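Local coordinates for protein peptidyl-lys metalloendopeptidase (Grifola frondosa, PDB 1G12) that cleaves proteins as a zinc-dependent endopeptidase of the aspzincin family, specific for peptide bonds at lysine, at residues 29-34 / 51-56. Residues are numbered along the deposited sequence; the frame is centred on the assembly and turned at random.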
loop_
_atom_site.group_PDB
_atom_site.type_symbol
_atom_site.label_atom_id
_atom_site.label_comp_id
_atom_site.label_asym_id
_atom_site.label_seq_id
_atom_site.Cartn_x
_atom_site.Cartn_y
_atom_site.Cartn_z
ATOM N N SER A 29 11.351 -7.345 -3.770
ATOM C CA SER A 29 12.591 -8.084 -3.573
ATOM C C SER A 29 12.422 -9.111 -2.464
ATOM O O SER A 29 12.850 -10.256 -2.599
ATOM C CB SER A 29 13.730 -7.143 -3.212
ATOM O OG SER A 29 14.853 -7.892 -2.769
ATOM N N TYR A 30 11.786 -8.701 -1.371
ATOM C CA TYR A 30 11.573 -9.606 -0.250
ATOM C C TYR A 30 10.809 -10.848 -0.700
ATOM O O TYR A 30 11.214 -11.978 -0.415
ATOM C CB TYR A 30 10.815 -8.894 0.874
ATOM C CG TYR A 30 10.658 -9.737 2.120
ATOM C CD1 TYR A 30 11.479 -9.532 3.224
ATOM C CD2 TYR A 30 9.714 -10.764 2.179
ATOM C CE1 TYR A 30 11.366 -10.330 4.356
ATOM C CE2 TYR A 30 9.596 -11.567 3.301
ATOM C CZ TYR A 30 10.425 -11.347 4.384
ATOM O OH TYR A 30 10.324 -12.156 5.487
ATOM N N LEU A 31 9.711 -10.636 -1.418
ATOM C CA LEU A 31 8.893 -11.743 -1.891
ATOM C C LEU A 31 9.633 -12.656 -2.864
ATOM O O LEU A 31 9.365 -13.851 -2.924
ATOM C CB LEU A 31 7.598 -11.213 -2.508
ATOM C CG LEU A 31 6.684 -10.540 -1.482
ATOM C CD1 LEU A 31 5.591 -9.758 -2.175
ATOM C CD2 LEU A 31 6.099 -11.593 -0.549
ATOM N N GLN A 32 10.592 -12.100 -3.597
ATOM C CA GLN A 32 11.363 -12.893 -4.550
ATOM C C GLN A 32 12.420 -13.771 -3.899
ATOM O O GLN A 32 12.738 -14.843 -4.414
ATOM C CB GLN A 32 12.034 -11.990 -5.583
ATOM C CG GLN A 32 11.051 -11.329 -6.524
ATOM C CD GLN A 32 11.727 -10.531 -7.613
ATOM O OE1 GLN A 32 12.910 -10.203 -7.518
ATOM N NE2 GLN A 32 10.971 -10.198 -8.652
ATOM N N THR A 33 12.940 -13.331 -2.755
ATOM C CA THR A 33 13.991 -14.074 -2.068
ATOM C C THR A 33 13.531 -14.936 -0.902
ATOM O O THR A 33 14.298 -15.745 -0.387
ATOM C CB THR A 33 15.116 -13.138 -1.595
ATOM O OG1 THR A 33 14.585 -12.179 -0.674
ATOM C CG2 THR A 33 15.739 -12.419 -2.780
ATOM N N HIS A 34 12.297 -14.735 -0.459
ATOM C CA HIS A 34 11.754 -15.529 0.637
ATOM C C HIS A 34 10.646 -16.393 0.065
ATOM O O HIS A 34 9.567 -15.900 -0.270
ATOM C CB HIS A 34 11.208 -14.639 1.750
ATOM C CG HIS A 34 12.246 -13.776 2.398
ATOM N ND1 HIS A 34 12.768 -12.659 1.786
ATOM C CD2 HIS A 34 12.839 -13.851 3.613
ATOM C CE1 HIS A 34 13.634 -12.078 2.595
ATOM N NE2 HIS A 34 13.697 -12.782 3.712
ATOM N N SER A 51 0.541 -20.617 -3.615
ATOM C CA SER A 51 -0.537 -19.932 -4.323
ATOM C C SER A 51 -0.667 -18.474 -3.893
ATOM O O SER A 51 -0.634 -17.557 -4.725
ATOM C CB SER A 51 -1.867 -20.652 -4.079
ATOM O OG SER A 51 -2.919 -20.019 -4.783
ATOM N N ARG A 52 -0.817 -18.271 -2.589
ATOM C CA ARG A 52 -0.957 -16.934 -2.032
ATOM C C ARG A 52 0.324 -16.116 -2.141
ATOM O O ARG A 52 0.271 -14.906 -2.356
ATOM C CB ARG A 52 -1.457 -16.999 -0.585
ATOM C CG ARG A 52 -2.913 -17.444 -0.475
ATOM C CD ARG A 52 -3.489 -17.148 0.899
ATOM N NE ARG A 52 -2.842 -17.926 1.950
ATOM C CZ ARG A 52 -3.413 -18.939 2.593
ATOM N NH1 ARG A 52 -4.658 -19.302 2.297
ATOM N NH2 ARG A 52 -2.736 -19.600 3.522
ATOM N N HIS A 53 1.477 -16.770 -2.004
ATOM C CA HIS A 53 2.742 -16.057 -2.140
ATOM C C HIS A 53 2.839 -15.531 -3.573
ATOM O O HIS A 53 3.306 -14.418 -3.802
ATOM C CB HIS A 53 3.929 -16.972 -1.835
ATOM C CG HIS A 53 5.258 -16.374 -2.187
ATOM N ND1 HIS A 53 5.916 -16.665 -3.362
ATOM C CD2 HIS A 53 6.054 -15.507 -1.517
ATOM C CE1 HIS A 53 7.061 -16.008 -3.400
ATOM N NE2 HIS A 53 7.169 -15.299 -2.291
ATOM N N SER A 54 2.375 -16.335 -4.528
ATOM C CA SER A 54 2.387 -15.946 -5.936
ATOM C C SER A 54 1.482 -14.737 -6.153
ATOM O O SER A 54 1.810 -13.839 -6.928
ATOM C CB SER A 54 1.917 -17.104 -6.823
ATOM O OG SER A 54 2.873 -18.148 -6.851
ATOM N N THR A 55 0.347 -14.729 -5.455
ATOM C CA THR A 55 -0.621 -13.639 -5.547
ATOM C C THR A 55 -0.001 -12.314 -5.121
ATOM O O THR A 55 -0.064 -11.326 -5.854
ATOM C CB THR A 55 -1.856 -13.927 -4.673
ATOM O OG1 THR A 55 -2.531 -15.088 -5.169
ATOM C CG2 THR A 55 -2.817 -12.741 -4.677
ATOM N N VAL A 56 0.599 -12.287 -3.935
ATOM C CA VAL A 56 1.217 -11.056 -3.465
ATOM C C VAL A 56 2.447 -10.699 -4.295
ATOM O O VAL A 56 2.699 -9.526 -4.555
ATOM C CB VAL A 56 1.549 -11.097 -1.959
ATOM C CG1 VAL A 56 0.265 -11.232 -1.155
ATOM C CG2 VAL A 56 2.504 -12.227 -1.644
#
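His53 on helix 50-64 sets CG opposite its backbone N (chi1 170°), which carries the imidazole across to the C-terminal end of helix 7-33, while Leu31 holds its CG anti to its own carbonyl carbon (chi1 -66°), turning its branched end toward helix 50-64, where both methyls meet Val56 and CD2 also nears the His53 ring. Two helices pack here, tied by a side chain-to-backbone hydrogen bond: carbonyls near a helix's C-terminal end lack the next turn's N-H groups, and the imidazole N-H serves Leu31 O. His53 NE2 donates to Leu31 O at 2.7 Å, with the acceptor lying at the ring edge, nearly in its plane, although the N-H...O angle of 138° is clearly bent. Histidine suits this buried place because its compact ring presents an N-H donor at the edge while CD2 packs against Leu31 CD2; Tyr48 meets the same ring. A leucine in its place would probably leave the buried Leu31 carbonyl without this side-chain donor. Leucine and valine fill the apolar part of the contact, their side chains crossing nearly at right angles, and Leu31 also reaches Leu57 and Tyr60. Leu31 CD2 touches Val56 CG2 at 3.8 Å, and its other methyl, CD1, rests 3.8 Å from Val56 O.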